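Local structure of chitinase A (Cycas revoluta, 4MNK) at residues I73-G78 with H113-D118; M190-H195 with P239-S244. The protein probably hydrolyses chitin, as a class V plant chitinase of glycoside hydrolase family 18, and binds N-acetylglucosamine oligomers in its substrate cleft. One frame throughout, in Å; residues are numbered along the deposited sequence.

Interaction 1: I73-G78 with H113-D118; sequences ISIGGG and HGLDLD. With NAG (2-acetamido-2-deoxy-beta-D-glucopyranose), chain B.
Ser74 and Asp116 meet because Ser74 OG and Asp116 CG both stand trans to their backbone N (chi1 -177° and 177°) on the same face of two adjacent parallel strands. The hydroxyl of Ser74 then donates through OG to OD2 of Asp116 at 2.7 Å, and OD2 receives it on the lone pair turned away from OD1. That other oxygen, OD1, is hydrogen-bonded to Thr157, so the buried carboxylate is held at both ends. Between the two strands runs a ladder of five backbone bonds, from Ile73 N to Gly114 O (3.1 Å) through to Gly77 N on Asp118 O (3.0 Å). Asp118, with a similar chi1, lays its carboxylate beside Gly77, OD1 lying 3.4 Å from Gly77 CA; OD1 also accepts a hydrogen bond from N2 of the chain B NAG at 3.2 Å. Its OD2 lies close to OE2 of Glu120, a meeting of like groups, in keeping with the DxDxE motif of family 18 formed by Asp116, Asp118 and Glu120. On the opposite face Leu115 CD2 touches both Ile73 CG2 (3.8 Å) and Ile75 CD1 (3.9 Å). These strands belong to the TIM barrel: Ser74 and Asp116 lie against strand 30-36, while Leu115 and Leu117 pack on helix 93-110 and Leu117 also on helix 125-149.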
ATOM      1  N   ILE A  73      10.787  -5.275   4.401  1.00  5.13           N
ATOM      2  CA  ILE A  73      10.015  -5.152   5.627  1.00  5.74           C
ATOM      3  C   ILE A  73       9.563  -3.701   5.788  1.00  5.42           C
ATOM      4  O   ILE A  73      10.369  -2.771   5.702  1.00  5.63           O
ATOM      5  CB  ILE A  73      10.774  -5.716   6.864  1.00  6.20           C
ATOM      6  CG1 ILE A  73       9.900  -5.643   8.123  1.00  6.91           C
ATOM      7  CG2 ILE A  73      12.137  -5.043   7.046  1.00  6.59           C
ATOM      8  CD1 ILE A  73      10.338  -6.584   9.230  1.00  8.36           C
ATOM      9  N   SER A  74       8.256  -3.523   5.964  1.00  5.69           N
ATOM     10  CA  SER A  74       7.661  -2.200   6.098  1.00  5.89           C
ATOM     11  C   SER A  74       7.546  -1.806   7.565  1.00  5.96           C
ATOM     12  O   SER A  74       7.097  -2.595   8.400  1.00  6.21           O
ATOM     13  CB  SER A  74       6.291  -2.156   5.414  1.00  6.11           C
ATOM     14  OG  SER A  74       5.723  -0.861   5.480  1.00  6.71           O
ATOM     15  N   ILE A  75       7.959  -0.577   7.861  1.00  6.16           N
ATOM     16  CA  ILE A  75       7.972  -0.048   9.215  1.00  6.59           C
ATOM     17  C   ILE A  75       6.864   0.988   9.359  1.00  6.65           C
ATOM     18  O   ILE A  75       6.786   1.942   8.578  1.00  6.66           O
ATOM     19  CB  ILE A  75       9.333   0.616   9.534  1.00  6.82           C
ATOM     20  CG1 ILE A  75      10.470  -0.404   9.396  1.00  7.35           C
ATOM     21  CG2 ILE A  75       9.316   1.253  10.927  1.00  7.23           C
ATOM     22  CD1 ILE A  75      11.848   0.223   9.220  1.00  9.10           C
ATOM     23  N   GLY A  76       6.008   0.784  10.355  1.00  6.97           N
ATOM     24  CA  GLY A  76       4.954   1.735  10.669  1.00  7.75           C
ATOM     25  C   GLY A  76       3.574   1.197  10.368  1.00  8.36           C
ATOM     26  O   GLY A  76       3.127   0.233  10.987  1.00  8.33           O
ATOM     27  N   GLY A  77       2.906   1.824   9.407  1.00  8.98           N
ATOM     28  CA  GLY A  77       1.534   1.481   9.059  1.00 10.26           C
ATOM     29  C   GLY A  77       0.635   2.693   9.155  1.00 11.16           C
ATOM     30  O   GLY A  77       1.065   3.769   9.575  1.00 11.31           O
ATOM     31  N   GLY A  78      -0.618   2.523   8.747  1.00 12.15           N
ATOM     32  CA  GLY A  78      -1.607   3.581   8.878  1.00 13.48           C
ATOM     33  C   GLY A  78      -2.054   3.686  10.320  1.00 14.36           C
ATOM     34  O   GLY A  78      -1.793   2.793  11.130  1.00 15.01           O
ATOM     35  N   HIS A 113      15.507  -7.880   1.796  1.00  6.29           N
ATOM     36  CA  HIS A 113      16.332  -7.185   0.806  1.00  6.77           C
ATOM     37  C   HIS A 113      16.134  -5.676   0.832  1.00  6.63           C
ATOM     38  O   HIS A 113      16.793  -4.946   0.092  1.00  6.94           O
ATOM     39  CB  HIS A 113      16.046  -7.708  -0.603  1.00  7.34           C
ATOM     40  CG  HIS A 113      16.142  -9.194  -0.726  1.00  8.96           C
ATOM     41  ND1 HIS A 113      17.314  -9.845  -1.044  1.00 11.65           N
ATOM     42  CD2 HIS A 113      15.204 -10.158  -0.575  1.00  9.85           C
ATOM     43  CE1 HIS A 113      17.094 -11.147  -1.079  1.00 11.95           C
ATOM     44  NE2 HIS A 113      15.822 -11.363  -0.795  1.00 12.19           N
ATOM     45  N   GLY A 114      15.228  -5.200   1.676  1.00  6.25           N
ATOM     46  CA  GLY A 114      14.956  -3.779   1.731  1.00  6.38           C
ATOM     47  C   GLY A 114      14.063  -3.357   2.871  1.00  6.06           C
ATOM     48  O   GLY A 114      13.535  -4.193   3.613  1.00  5.99           O
ATOM     49  N   LEU A 115      13.913  -2.040   2.983  1.00  6.16           N
ATOM     50  CA  LEU A 115      13.119  -1.379   4.002  1.00  6.32           C
ATOM     51  C   LEU A 115      12.074  -0.507   3.343  1.00  6.32           C
ATOM     52  O   LEU A 115      12.313   0.082   2.285  1.00  6.41           O
ATOM     53  CB  LEU A 115      14.010  -0.481   4.864  1.00  6.75           C
ATOM     54  CG  LEU A 115      14.999  -1.163   5.807  1.00  7.16           C
ATOM     55  CD1 LEU A 115      16.009  -0.160   6.344  1.00  8.21           C
ATOM     56  CD2 LEU A 115      14.266  -1.864   6.944  1.00  8.28           C
ATOM     57  N   ASP A 116      10.920  -0.414   3.991  1.00  6.49           N
ATOM     58  CA  ASP A 116       9.858   0.473   3.561  1.00  6.52           C
ATOM     59  C   ASP A 116       9.382   1.281   4.756  1.00  6.45           C
ATOM     60  O   ASP A 116       9.329   0.766   5.876  1.00  6.53           O
ATOM     61  CB  ASP A 116       8.703  -0.334   2.970  1.00  6.85           C
ATOM     62  CG  ASP A 116       7.525   0.531   2.561  1.00  7.05           C
ATOM     63  OD1 ASP A 116       7.608   1.210   1.516  1.00  6.96           O
ATOM     64  OD2 ASP A 116       6.505   0.521   3.281  1.00  8.46           O
ATOM     65  N   LEU A 117       9.046   2.545   4.515  1.00  6.69           N
ATOM     66  CA  LEU A 117       8.455   3.393   5.543  1.00  7.02           C
ATOM     67  C   LEU A 117       7.002   3.672   5.201  1.00  6.90           C
ATOM     68  O   LEU A 117       6.704   4.158   4.108  1.00  6.88           O
ATOM     69  CB  LEU A 117       9.225   4.712   5.665  1.00  7.42           C
ATOM     70  CG  LEU A 117      10.739   4.615   5.863  1.00  8.07           C
ATOM     71  CD1 LEU A 117      11.354   6.002   5.888  1.00  9.59           C
ATOM     72  CD2 LEU A 117      11.086   3.852   7.134  1.00  9.49           C
ATOM     73  N   ASP A 118       6.102   3.345   6.124  1.00  6.98           N
ATOM     74  CA  ASP A 118       4.688   3.655   5.955  1.00  7.37           C
ATOM     75  C   ASP A 118       4.268   4.672   7.013  1.00  7.16           C
ATOM     76  O   ASP A 118       3.930   4.315   8.144  1.00  7.26           O
ATOM     77  CB  ASP A 118       3.835   2.381   6.016  1.00  7.68           C
ATOM     78  CG  ASP A 118       2.376   2.629   5.656  1.00  8.81           C
ATOM     79  OD1 ASP A 118       1.593   1.656   5.652  1.00 11.55           O
ATOM     80  OD2 ASP A 118       2.003   3.790   5.380  1.00  9.13           O
TER
HETATM   81  C1  NAG B   1      -3.490   2.132   3.960  1.00 17.47           C
HETATM   82  C2  NAG B   1      -2.439   1.371   4.780  1.00 17.03           C
HETATM   83  C3  NAG B   1      -2.951  -0.003   5.217  1.00 17.19           C
HETATM   84  C4  NAG B   1      -4.396   0.018   5.724  1.00 17.47           C
HETATM   85  C5  NAG B   1      -5.283   0.820   4.765  1.00 18.03           C
HETATM   86  C6  NAG B   1      -6.742   0.912   5.217  1.00 19.13           C
HETATM   87  C7  NAG B   1      -1.017   0.693   2.845  1.00 15.59           C
HETATM   88  C8  NAG B   1       0.390   0.622   2.327  1.00 15.10           C
HETATM   89  N2  NAG B   1      -1.170   1.213   4.072  1.00 15.94           N
HETATM   90  O1  NAG B   1      -3.073   3.466   3.777  1.00 17.89           O
HETATM   91  O3  NAG B   1      -2.091  -0.541   6.200  1.00 17.75           O
HETATM   92  O4  NAG B   1      -4.854  -1.315   5.810  1.00 16.78           O
HETATM   93  O5  NAG B   1      -4.747   2.120   4.616  1.00 17.79           O
HETATM   94  O6  NAG B   1      -6.836   1.572   6.459  1.00 20.32           O
HETATM   95  O7  NAG B   1      -1.944   0.288   2.141  1.00 15.13           O

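Interaction 2: M190-H195 with P239-S244. With NAG (2-acetamido-2-deoxy-beta-D-glucopyranose), chain B; NAG (2-acetamido-2-deoxy-beta-D-glucopyranose), chain C; NAG (2-acetamido-2-deoxy-beta-D-glucopyranose), chain D; NAG (2-acetamido-2-deoxy-beta-D-glucopyranose), chain E.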
ATOM      1  N   MET A 190      -0.641   5.042  -2.842  1.00  6.11           N
ATOM      2  CA  MET A 190      -1.859   4.481  -2.260  1.00  6.67           C
ATOM      3  C   MET A 190      -3.106   5.039  -2.945  1.00  6.76           C
ATOM      4  O   MET A 190      -3.835   5.865  -2.386  1.00  6.87           O
ATOM      5  CB  MET A 190      -1.874   4.699  -0.744  1.00  6.94           C
ATOM      6  CG  MET A 190      -0.712   3.997  -0.044  1.00  8.16           C
ATOM      7  SD  MET A 190      -0.692   4.163   1.743  1.00  9.39           S
ATOM      8  CE  MET A 190      -0.085   5.835   1.936  1.00  9.98           C
ATOM      9  N   ALA A 191      -3.339   4.555  -4.163  1.00  7.03           N
ATOM     10  CA  ALA A 191      -4.416   5.041  -5.024  1.00  7.36           C
ATOM     11  C   ALA A 191      -5.749   4.354  -4.717  1.00  7.62           C
ATOM     12  O   ALA A 191      -6.340   3.688  -5.572  1.00  7.87           O
ATOM     13  CB  ALA A 191      -4.035   4.859  -6.482  1.00  7.45           C
ATOM     14  N   TYR A 192      -6.213   4.527  -3.485  1.00  7.82           N
ATOM     15  CA  TYR A 192      -7.474   3.949  -3.031  1.00  8.07           C
ATOM     16  C   TYR A 192      -7.975   4.693  -1.799  1.00  8.28           C
ATOM     17  O   TYR A 192      -7.347   5.660  -1.353  1.00  8.22           O
ATOM     18  CB  TYR A 192      -7.344   2.437  -2.772  1.00  8.10           C
ATOM     19  CG  TYR A 192      -6.060   1.999  -2.100  1.00  7.93           C
ATOM     20  CD1 TYR A 192      -5.931   2.022  -0.710  1.00  8.66           C
ATOM     21  CD2 TYR A 192      -4.977   1.542  -2.853  1.00  8.27           C
ATOM     22  CE1 TYR A 192      -4.748   1.612  -0.090  1.00  8.71           C
ATOM     23  CE2 TYR A 192      -3.793   1.131  -2.243  1.00  8.39           C
ATOM     24  CZ  TYR A 192      -3.687   1.166  -0.866  1.00  8.91           C
ATOM     25  OH  TYR A 192      -2.509   0.754  -0.285  1.00 10.21           O
ATOM     26  N   ASP A 193      -9.108   4.238  -1.264  1.00  8.70           N
ATOM     27  CA  ASP A 193      -9.807   4.894  -0.154  1.00  9.33           C
ATOM     28  C   ASP A 193     -10.237   6.323  -0.501  1.00  9.37           C
ATOM     29  O   ASP A 193     -10.213   7.219   0.349  1.00  9.46           O
ATOM     30  CB  ASP A 193      -8.988   4.828   1.148  1.00  9.90           C
ATOM     31  CG  ASP A 193      -8.960   3.431   1.753  1.00 11.18           C
ATOM     32  OD1 ASP A 193      -9.860   2.618   1.441  1.00 12.41           O
ATOM     33  OD2 ASP A 193      -8.039   3.151   2.552  1.00 14.06           O
ATOM     34  N   PHE A 194     -10.639   6.517  -1.755  1.00  9.42           N
ATOM     35  CA  PHE A 194     -11.169   7.802  -2.215  1.00  9.48           C
ATOM     36  C   PHE A 194     -12.586   8.033  -1.712  1.00  9.82           C
ATOM     37  O   PHE A 194     -13.016   9.176  -1.554  1.00 10.01           O
ATOM     38  CB  PHE A 194     -11.183   7.887  -3.745  1.00  9.55           C
ATOM     39  CG  PHE A 194      -9.851   7.640  -4.393  1.00  9.31           C
ATOM     40  CD1 PHE A 194      -8.678   8.132  -3.833  1.00 10.08           C
ATOM     41  CD2 PHE A 194      -9.775   6.940  -5.590  1.00  8.67           C
ATOM     42  CE1 PHE A 194      -7.449   7.906  -4.439  1.00  9.76           C
ATOM     43  CE2 PHE A 194      -8.549   6.713  -6.206  1.00  8.98           C
ATOM     44  CZ  PHE A 194      -7.384   7.200  -5.629  1.00  9.45           C
ATOM     45  N   HIS A 195     -13.312   6.937  -1.498  1.00  9.83           N
ATOM     46  CA  HIS A 195     -14.708   6.972  -1.076  1.00 10.11           C
ATOM     47  C   HIS A 195     -14.986   5.813  -0.138  1.00 10.43           C
ATOM     48  O   HIS A 195     -14.335   4.773  -0.216  1.00 10.20           O
ATOM     49  CB  HIS A 195     -15.640   6.924  -2.289  1.00 10.15           C
ATOM     50  CG  HIS A 195     -15.427   8.054  -3.246  1.00 10.17           C
ATOM     51  ND1 HIS A 195     -15.709   9.365  -2.925  1.00 10.70           N
ATOM     52  CD2 HIS A 195     -14.934   8.073  -4.506  1.00 10.42           C
ATOM     53  CE1 HIS A 195     -15.405  10.141  -3.950  1.00 10.74           C
ATOM     54  NE2 HIS A 195     -14.935   9.382  -4.923  1.00 10.77           N
ATOM     55  N   PRO A 239      -6.212  -1.900  -4.430  1.00  5.87           N
ATOM     56  CA  PRO A 239      -6.701  -2.575  -3.230  1.00  6.02           C
ATOM     57  C   PRO A 239      -7.258  -3.968  -3.514  1.00  5.98           C
ATOM     58  O   PRO A 239      -7.882  -4.194  -4.559  1.00  6.31           O
ATOM     59  CB  PRO A 239      -7.819  -1.650  -2.753  1.00  6.07           C
ATOM     60  CG  PRO A 239      -8.355  -1.051  -4.002  1.00  6.34           C
ATOM     61  CD  PRO A 239      -7.181  -0.907  -4.937  1.00  6.09           C
ATOM     62  N   LEU A 240      -7.020  -4.891  -2.586  1.00  6.11           N
ATOM     63  CA  LEU A 240      -7.629  -6.221  -2.638  1.00  6.09           C
ATOM     64  C   LEU A 240      -8.809  -6.315  -1.671  1.00  6.18           C
ATOM     65  O   LEU A 240      -9.237  -7.404  -1.280  1.00  6.40           O
ATOM     66  CB  LEU A 240      -6.586  -7.311  -2.373  1.00  5.93           C
ATOM     67  CG  LEU A 240      -5.558  -7.493  -3.491  1.00  6.10           C
ATOM     68  CD1 LEU A 240      -4.511  -8.516  -3.088  1.00  6.33           C
ATOM     69  CD2 LEU A 240      -6.226  -7.888  -4.805  1.00  6.62           C
ATOM     70  N   PHE A 241      -9.331  -5.149  -1.304  1.00  6.20           N
ATOM     71  CA  PHE A 241     -10.517  -5.026  -0.483  1.00  6.45           C
ATOM     72  C   PHE A 241     -11.421  -3.978  -1.114  1.00  6.40           C
ATOM     73  O   PHE A 241     -10.968  -3.153  -1.914  1.00  6.47           O
ATOM     74  CB  PHE A 241     -10.143  -4.601   0.943  1.00  6.63           C
ATOM     75  CG  PHE A 241      -9.579  -3.206   1.034  1.00  7.04           C
ATOM     76  CD1 PHE A 241      -8.224  -2.972   0.825  1.00  7.61           C
ATOM     77  CD2 PHE A 241     -10.409  -2.120   1.310  1.00  7.86           C
ATOM     78  CE1 PHE A 241      -7.702  -1.682   0.895  1.00  7.94           C
ATOM     79  CE2 PHE A 241      -9.891  -0.826   1.381  1.00  8.25           C
ATOM     80  CZ  PHE A 241      -8.537  -0.610   1.173  1.00  8.36           C
ATOM     81  N   GLY A 242     -12.695  -4.018  -0.745  1.00  6.53           N
ATOM     82  CA  GLY A 242     -13.655  -3.012  -1.162  1.00  6.81           C
ATOM     83  C   GLY A 242     -14.174  -2.236   0.029  1.00  7.04           C
ATOM     84  O   GLY A 242     -14.011  -2.660   1.175  1.00  7.36           O
ATOM     85  N   ARG A 243     -14.781  -1.088  -0.250  1.00  7.43           N
ATOM     86  CA  ARG A 243     -15.455  -0.294   0.769  1.00  7.93           C
ATOM     87  C   ARG A 243     -16.955  -0.522   0.667  1.00  7.86           C
ATOM     88  O   ARG A 243     -17.521  -0.510  -0.431  1.00  7.46           O
ATOM     89  CB  ARG A 243     -15.119   1.191   0.618  1.00  8.29           C
ATOM     90  CG  ARG A 243     -13.685   1.551   0.982  1.00  9.40           C
ATOM     91  CD  ARG A 243     -13.515   1.662   2.483  1.00 11.27           C
ATOM     92  NE  ARG A 243     -12.113   1.773   2.867  1.00 12.19           N
ATOM     93  CZ  ARG A 243     -11.654   1.550   4.094  1.00 12.62           C
ATOM     94  NH1 ARG A 243     -12.487   1.200   5.067  1.00 13.44           N
ATOM     95  NH2 ARG A 243     -10.361   1.674   4.347  1.00 12.99           N
ATOM     96  N   SER A 244     -17.591  -0.733   1.814  1.00  8.13           N
ATOM     97  CA  SER A 244     -18.996  -1.111   1.847  1.00  8.38           C
ATOM     98  C   SER A 244     -19.862  -0.102   2.583  1.00  8.51           C
ATOM     99  O   SER A 244     -19.406   0.579   3.510  1.00  8.69           O
ATOM    100  CB  SER A 244     -19.154  -2.487   2.490  1.00  8.42           C
ATOM    101  OG  SER A 244     -18.766  -2.436   3.848  1.00  9.10           O
TER
HETATM  102  C1  NAG B   1      -3.490   2.132   3.960  1.00 17.47           C
HETATM  103  C2  NAG B   1      -2.439   1.371   4.780  1.00 17.03           C
HETATM  104  C3  NAG B   1      -2.951  -0.003   5.217  1.00 17.19           C
HETATM  105  C4  NAG B   1      -4.396   0.018   5.724  1.00 17.47           C
HETATM  106  C5  NAG B   1      -5.283   0.820   4.765  1.00 18.03           C
HETATM  107  C6  NAG B   1      -6.742   0.912   5.217  1.00 19.13           C
HETATM  108  C7  NAG B   1      -1.017   0.693   2.845  1.00 15.59           C
HETATM  109  C8  NAG B   1       0.390   0.622   2.327  1.00 15.10           C
HETATM  110  N2  NAG B   1      -1.170   1.213   4.072  1.00 15.94           N
HETATM  111  O1  NAG B   1      -3.073   3.466   3.777  1.00 17.89           O
HETATM  112  O3  NAG B   1      -2.091  -0.541   6.200  1.00 17.75           O
HETATM  113  O4  NAG B   1      -4.854  -1.315   5.810  1.00 16.78           O
HETATM  114  O5  NAG B   1      -4.747   2.120   4.616  1.00 17.79           O
HETATM  115  O6  NAG B   1      -6.836   1.572   6.459  1.00 20.32           O
HETATM  116  O7  NAG B   1      -1.944   0.288   2.141  1.00 15.13           O
HETATM  117  C1  NAG C   2     -10.785  10.600   3.077  1.00 16.39           C
HETATM  118  C2  NAG C   2      -9.529   9.759   2.842  1.00 15.99           C
HETATM  119  C3  NAG C   2      -9.651   8.352   3.430  1.00 16.71           C
HETATM  120  C4  NAG C   2     -10.195   8.367   4.857  1.00 17.61           C
HETATM  121  C5  NAG C   2     -11.406   9.303   4.976  1.00 17.78           C
HETATM  122  C6  NAG C   2     -11.895   9.425   6.419  1.00 18.59           C
HETATM  123  C7  NAG C   2      -8.407  10.530   0.802  1.00 14.03           C
HETATM  124  C8  NAG C   2      -8.194  10.313  -0.667  1.00 14.53           C
HETATM  125  N2  NAG C   2      -9.225   9.676   1.423  1.00 14.93           N
HETATM  126  O3  NAG C   2      -8.384   7.729   3.398  1.00 17.28           O
HETATM  127  O4  NAG C   2     -10.556   7.052   5.228  1.00 18.34           O
HETATM  128  O5  NAG C   2     -11.117  10.592   4.455  1.00 17.09           O
HETATM  129  O6  NAG C   2     -10.908  10.035   7.223  1.00 19.71           O
HETATM  130  O7  NAG C   2      -7.846  11.466   1.377  1.00 13.54           O
HETATM  131  C1  NAG D   2      -5.131  -1.684   7.173  1.00 16.76           C
HETATM  132  C2  NAG D   2      -6.151  -2.817   7.174  1.00 16.17           C
HETATM  133  C3  NAG D   2      -6.493  -3.229   8.603  1.00 17.22           C
HETATM  134  C4  NAG D   2      -5.242  -3.471   9.456  1.00 18.43           C
HETATM  135  C5  NAG D   2      -4.164  -2.397   9.234  1.00 18.20           C
HETATM  136  C6  NAG D   2      -2.822  -2.818   9.831  1.00 18.91           C
HETATM  137  C7  NAG D   2      -7.666  -2.924   5.261  1.00 13.09           C
HETATM  138  C8  NAG D   2      -8.945  -2.428   4.657  1.00 13.35           C
HETATM  139  N2  NAG D   2      -7.355  -2.431   6.460  1.00 14.38           N
HETATM  140  O3  NAG D   2      -7.279  -4.400   8.562  1.00 17.26           O
HETATM  141  O4  NAG D   2      -5.608  -3.469  10.822  1.00 19.96           O
HETATM  142  O5  NAG D   2      -3.968  -2.108   7.858  1.00 17.18           O
HETATM  143  O6  NAG D   2      -2.289  -3.915   9.119  1.00 19.97           O
HETATM  144  O7  NAG D   2      -6.971  -3.739   4.653  1.00 11.93           O
HETATM  145  C1  NAG E   1     -12.591  15.146   1.002  1.00 18.78           C
HETATM  146  C2  NAG E   1     -12.462  15.117   2.525  1.00 18.51           C
HETATM  147  C3  NAG E   1     -11.496  14.027   2.999  1.00 17.68           C
HETATM  148  C4  NAG E   1     -11.667  12.690   2.272  1.00 17.20           C
HETATM  149  C5  NAG E   1     -11.794  12.940   0.762  1.00 17.37           C
HETATM  150  C6  NAG E   1     -12.027  11.673  -0.056  1.00 17.02           C
HETATM  151  C7  NAG E   1     -12.815  17.329   3.519  1.00 19.68           C
HETATM  152  C8  NAG E   1     -12.171  18.610   3.957  1.00 19.83           C
HETATM  153  N2  NAG E   1     -12.001  16.410   2.999  1.00 18.98           N
HETATM  154  O1  NAG E   1     -13.653  15.998   0.633  1.00 19.65           O
HETATM  155  O3  NAG E   1     -11.633  13.841   4.390  1.00 17.61           O
HETATM  156  O4  NAG E   1     -10.518  11.916   2.547  1.00 16.22           O
HETATM  157  O5  NAG E   1     -12.851  13.847   0.507  1.00 18.36           O
HETATM  158  O6  NAG E   1     -13.261  11.079   0.287  1.00 16.46           O
HETATM  159  O7  NAG E   1     -14.028  17.174   3.651  1.00 20.09           O
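Charge pairs Asp193 with Arg243 in a salt bridge. Arg243 NE reaches Asp193 OD1 at 2.8 Å, the shortest of three bonds; this oxygen lies in the guanidinium plane, yet NE approaches from above the carboxylate plane, the two planes being 56° apart. NH2 adds weak bonds to both carboxylate oxygens. A bend at chi2 (-80°) turns the arginine chain, whose CG passes 3.5 Å from His195 O, a buried carbonyl with no hydrogen-bond partner in the model. Apolar contacts centre on Tyr192, whose CB meets Pro239 CG at 3.8 Å; its side chain crosses that of Phe241 at about a right angle, with CD1 nearest CZ. Asp193 OD1 also sits at the edge of the Phe241 ring, 3.4 Å from CE2. Sugar contacts complete the site: Tyr192 OH donates to O7 of the chain B NAG at 2.5 Å, and the acetamido methyl C8 of the chain D NAG lies over one face of Phe241, near the ring centre and 3.6 Å above its plane. Elsewhere, Asp193 O accepts a hydrogen bond from N2 of the chain C NAG at 2.9 Å. The loop after strand 186-190 thus faces strand 234-247, while strand 324-328 borders the site, with Trp328 touching both Tyr192 and Phe241.

Overall arrangement
Both contacts are buried, on opposite sides of the chain's centre, with centres about 20 Å apart, but they converge on the acetamido group of the chain B NAG, interaction 1 accepting a hydrogen bond from it and interaction 2 donating one. Interaction 1 joins neighbouring parallel strands of the barrel, so backbone hydrogen bonds dominate and side chains divide between a polar interior and an apolar face toward the helices. Interaction 2 instead sets a loop against a strand without a backbone ladder, relying on a salt bridge, aromatic packing and sugar contacts. Its loop also reaches a second glycan, that of chains C and E, which interaction 1 does not touch.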